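Local coordinates for hypothetical protein S4005 (Shigella flexneri 2a, PDB 1Z67) that is of unknown function but adopts an all-helical fold with a homeodomain-like motif, which may hint at a role in binding nucleic acid, at residues A49-S52 with T53-N57; E98-P101 with K102-A106. All blocks are in the same frame, centred on the assembly; numbering follows the deposited sequence. Where two conformers were deposited one is given.

How the contacts relate
Contact 1 lies on helix 48-55 and contact 2 on helix 89-106. Each is a local set of bonds along one helix, and their centres are 10 Å apart. The two helices pack directly on one another. Trp54 and Ile104 join the two helices. CZ2 of Trp54 lies 3.6 Å from CG of Pro101, and its CE3 lies 3.7 Å from CD1 of Ile104. Beside it, CD2 of Leu55 meets CG2 of Ile104 at 3.6 Å. The kinked turn of contact 2 thus rests against the indole that contact 1 positions. No active site is known. The sodium ion is bound by Asp80 and Gln83, which belong to neither contact.

Contact 1: residues A49-S52 with T53-N57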
# COMPACT_ATOMS: atom_id res chain seq x y z
N ALA A 49 1.50 13.11 10.47
CA ALA A 49 2.86 13.66 10.36
C ALA A 49 3.77 12.70 9.58
O ALA A 49 4.48 13.12 8.66
CB ALA A 49 3.46 13.99 11.73
N ILE A 50 3.70 11.41 9.90
CA ILE A 50 4.43 10.40 9.13
C ILE A 50 3.97 10.41 7.66
O ILE A 50 4.82 10.46 6.75
CB ILE A 50 4.28 9.00 9.74
CG1 ILE A 50 5.10 8.92 11.05
CG2 ILE A 50 4.79 7.92 8.72
CD1 ILE A 50 4.87 7.67 11.87
N LEU A 51 2.66 10.42 7.42
CA LEU A 51 2.19 10.53 6.03
C LEU A 51 2.76 11.78 5.31
O LEU A 51 3.10 11.72 4.13
CB LEU A 51 0.66 10.53 5.98
CG LEU A 51 0.04 10.87 4.62
CD1 LEU A 51 0.45 9.91 3.50
CD2 LEU A 51 -1.49 10.89 4.80
N SER A 52 2.83 12.92 6.01
CA SER A 52 3.33 14.15 5.37
C SER A 52 4.76 13.99 4.84
O SER A 52 5.12 14.62 3.84
CB SER A 52 3.22 15.36 6.32
OG SER A 52 4.22 15.27 7.33
N THR A 53 5.55 13.12 5.47
CA THR A 53 6.93 12.92 5.02
C THR A 53 6.96 12.09 3.71
O THR A 53 7.85 12.24 2.88
CB THR A 53 7.81 12.21 6.09
OG1 THR A 53 7.45 10.82 6.22
CG2 THR A 53 7.70 12.91 7.46
N TRP A 54 5.97 11.21 3.53
CA TRP A 54 5.85 10.44 2.27
C TRP A 54 5.36 11.30 1.13
O TRP A 54 5.86 11.19 -0.01
CB TRP A 54 4.86 9.31 2.45
CG TRP A 54 5.12 8.41 3.64
CD1 TRP A 54 6.26 8.33 4.39
CD2 TRP A 54 4.21 7.45 4.19
NE1 TRP A 54 6.11 7.42 5.39
CE2 TRP A 54 4.86 6.86 5.30
CE3 TRP A 54 2.89 7.05 3.87
CZ2 TRP A 54 4.23 5.85 6.09
CZ3 TRP A 54 2.27 6.07 4.62
CH2 TRP A 54 2.93 5.50 5.74
N LEU A 55 4.43 12.21 1.44
CA LEU A 55 3.88 13.11 0.41
C LEU A 55 4.90 14.16 -0.08
O LEU A 55 4.87 14.59 -1.24
CB LEU A 55 2.63 13.83 0.98
CG LEU A 55 1.45 12.87 1.22
CD1 LEU A 55 0.34 13.65 1.94
CD2 LEU A 55 0.92 12.29 -0.11
N SER A 56 5.77 14.58 0.82
CA SER A 56 6.76 15.62 0.51
C SER A 56 7.64 15.17 -0.67
O SER A 56 7.99 13.97 -0.77
CB SER A 56 7.64 15.84 1.73
OG SER A 56 8.67 16.76 1.42
N ASN A 57 7.97 16.11 -1.57
CA ASN A 57 8.93 15.83 -2.65
C ASN A 57 10.36 16.25 -2.31
O ASN A 57 11.25 16.17 -3.16
CB ASN A 57 8.46 16.37 -4.03
CG ASN A 57 8.16 17.88 -4.04
OD1 ASN A 57 8.70 18.67 -3.25
ND2 ASN A 57 7.28 18.28 -4.97
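Thr53 makes the main polar grip of this helical turn, on the carbonyl oxygen of Ile50. Its OG1 donates to Ile50 O at 2.7 Å, in the carbonyl plane and on a lone pair. With chi1 at 72°, OG1 sits between the backbone N and the carbonyl carbon, turned back toward the preceding turn. Thr53 N donates to the same oxygen at 3.0 Å, but from well above the carbonyl plane. Its bond to Ala49 O is weak. Two bonds from one residue therefore hold Ile50 O. Thr53 OG1 is also hydrogen-bonded to Gln62 N in the following loop.

The backbone bonds continue toward the helix end. Leu55 N donates to Leu51 O, and Ser56 N to Ser52 O at 3.1 Å.

The indole of Trp54 packs on the turn before it. Ile50 O stands 3.4 Å above one face of the ring, toward the rim, and Leu51 CA lies over that face too. The apolar contacts begin with CG2 of Ile50, which comes obliquely at the rim of the indole beside CZ2 and CE2, 3.4 Å from Trp54 CZ2. CD1 of Leu51 reaches Trp54 CE3 at 3.8 Å, and the two side chains cross at about a right angle. The same methyl lies 3.9 Å from CG of Leu55. The indole is anchored at its polar end as well, where NE1 bonds to Gln62 O. Leu39 and Leu42 of helix 35-44 add to the core here, against Leu51 and Trp54 respectively.

Ser56 is the first residue to leave helical geometry. The whole is a helix C-terminus with a threonine hydroxyl bonded three residues back, and a buried tryptophan tying the helix to the loop after it, within an all-helical, homeodomain-like protein.

Contact 2: residues E98-P101 with K102-A106; sequences EQLP and KIIDA
The amide of Gln99 and the carboxylate of Glu98 both lie near the side chain of Lys102, but neither is stacked on it. Gln99 OE1 approaches the aliphatic part of the lysine, 4.0 Å from Lys102 CD. That oxygen also has a weak hydrogen bond to Tyr22 OH. The Glu98 carboxylate keeps its distance: in the conformer given, OE2 is 4.7 Å from Lys102 NZ, and any attraction between the opposite charges is uncertain. The ring of Pro101 packs against Asn61 and Val64.

The ring has a consequence for the backbone. Pro101 N has no hydrogen to give to the turn before, and the helix is kinked there. Glu98 O stands 4.3 Å from Lys102 N, too far for the usual helical bond. The lysine side chain serves it instead. The chain folds back along the helix and bends at its last torsion, chi4 92°, which brings NZ beside this oxygen. The direct bond from NZ to Glu98 O is weak. A water makes the firmer link: it donates to Glu98 O at 2.7 Å and accepts from Lys102 NZ at 2.6 Å.

Beyond the kink the regular pattern resumes. Ile103 N donates to Gln99 O, Ile104 N to Leu100 O, and Asp105 N to Pro101 O.

On the buried side, Leu100 CG meets Ile104 CD1 at 3.8 Å, and Leu100 CD1 touches the same methyl. Separately, Gln99 and Ile103 touch Ile25 of helix 21-31. These features are those of a proline-kinked helix, its displaced carbonyl served by a lysine and a bridging water, in a helix near the centre of this all-helical fold.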
# COMPACT_ATOMS: atom_id res chain seq x y z
N GLU A 98 6.43 -1.74 4.48
CA GLU A 98 7.53 -1.55 3.50
C GLU A 98 7.02 -0.79 2.24
O GLU A 98 7.66 0.16 1.76
CB GLU A 98 8.10 -2.92 3.10
CG GLU A 98 9.12 -2.89 1.97
CD GLU A 98 9.73 -4.25 1.67
OE1 GLU A 98 9.43 -5.22 2.39
OE2 GLU A 98 10.50 -4.35 0.69
N GLN A 99 5.90 -1.23 1.70
CA GLN A 99 5.52 -0.77 0.35
C GLN A 99 4.64 0.47 0.31
O GLN A 99 4.75 1.30 -0.63
CB GLN A 99 4.83 -1.91 -0.39
CG GLN A 99 5.65 -3.19 -0.49
CD GLN A 99 6.94 -3.01 -1.25
OE1 GLN A 99 7.12 -2.04 -1.99
NE2 GLN A 99 7.86 -3.98 -1.10
N LEU A 100 3.73 0.60 1.29
CA LEU A 100 2.81 1.75 1.24
C LEU A 100 3.52 3.12 1.20
O LEU A 100 3.08 3.97 0.43
CB LEU A 100 1.76 1.65 2.34
CG LEU A 100 0.61 2.63 2.18
CD1 LEU A 100 -0.18 2.44 0.87
CD2 LEU A 100 -0.32 2.45 3.41
N PRO A 101 4.59 3.35 2.00
CA PRO A 101 5.26 4.64 1.92
C PRO A 101 5.85 4.88 0.53
O PRO A 101 5.78 6.02 0.03
CB PRO A 101 6.36 4.55 2.98
CG PRO A 101 5.87 3.50 3.92
CD PRO A 101 5.18 2.48 3.05
N LYS A 102 6.37 3.83 -0.10
CA LYS A 102 6.95 3.98 -1.46
C LYS A 102 5.88 4.26 -2.49
O LYS A 102 6.05 5.09 -3.40
CB LYS A 102 7.68 2.70 -1.85
CG LYS A 102 8.82 2.37 -0.90
CD LYS A 102 9.54 1.09 -1.32
CE LYS A 102 10.90 1.04 -0.69
NZ LYS A 102 10.82 0.33 0.59
N ILE A 103 4.72 3.62 -2.30
CA ILE A 103 3.59 3.85 -3.20
C ILE A 103 3.08 5.28 -3.10
O ILE A 103 2.88 5.98 -4.11
CB ILE A 103 2.47 2.82 -2.96
CG1 ILE A 103 2.93 1.43 -3.46
CG2 ILE A 103 1.19 3.24 -3.69
CD1 ILE A 103 2.08 0.27 -2.89
N ILE A 104 2.89 5.75 -1.86
CA ILE A 104 2.36 7.10 -1.64
C ILE A 104 3.36 8.13 -2.13
O ILE A 104 2.96 9.07 -2.82
CB ILE A 104 1.93 7.29 -0.19
CG1 ILE A 104 0.70 6.39 0.01
CG2 ILE A 104 1.68 8.81 0.11
CD1 ILE A 104 0.26 6.29 1.44
N ASP A 105 4.65 7.91 -1.85
CA ASP A 105 5.70 8.82 -2.34
C ASP A 105 5.67 8.90 -3.88
O ASP A 105 5.66 9.97 -4.48
CB ASP A 105 7.07 8.40 -1.84
CG ASP A 105 8.21 9.12 -2.58
OD1 ASP A 105 8.33 10.36 -2.45
OD2 ASP A 105 8.99 8.45 -3.29
N ALA A 106 5.62 7.74 -4.53
CA ALA A 106 5.59 7.65 -6.00
C ALA A 106 4.36 8.35 -6.61
O ALA A 106 4.44 8.94 -7.72
CB ALA A 106 5.64 6.20 -6.43
O HOH W 1 9.81 1.61 2.67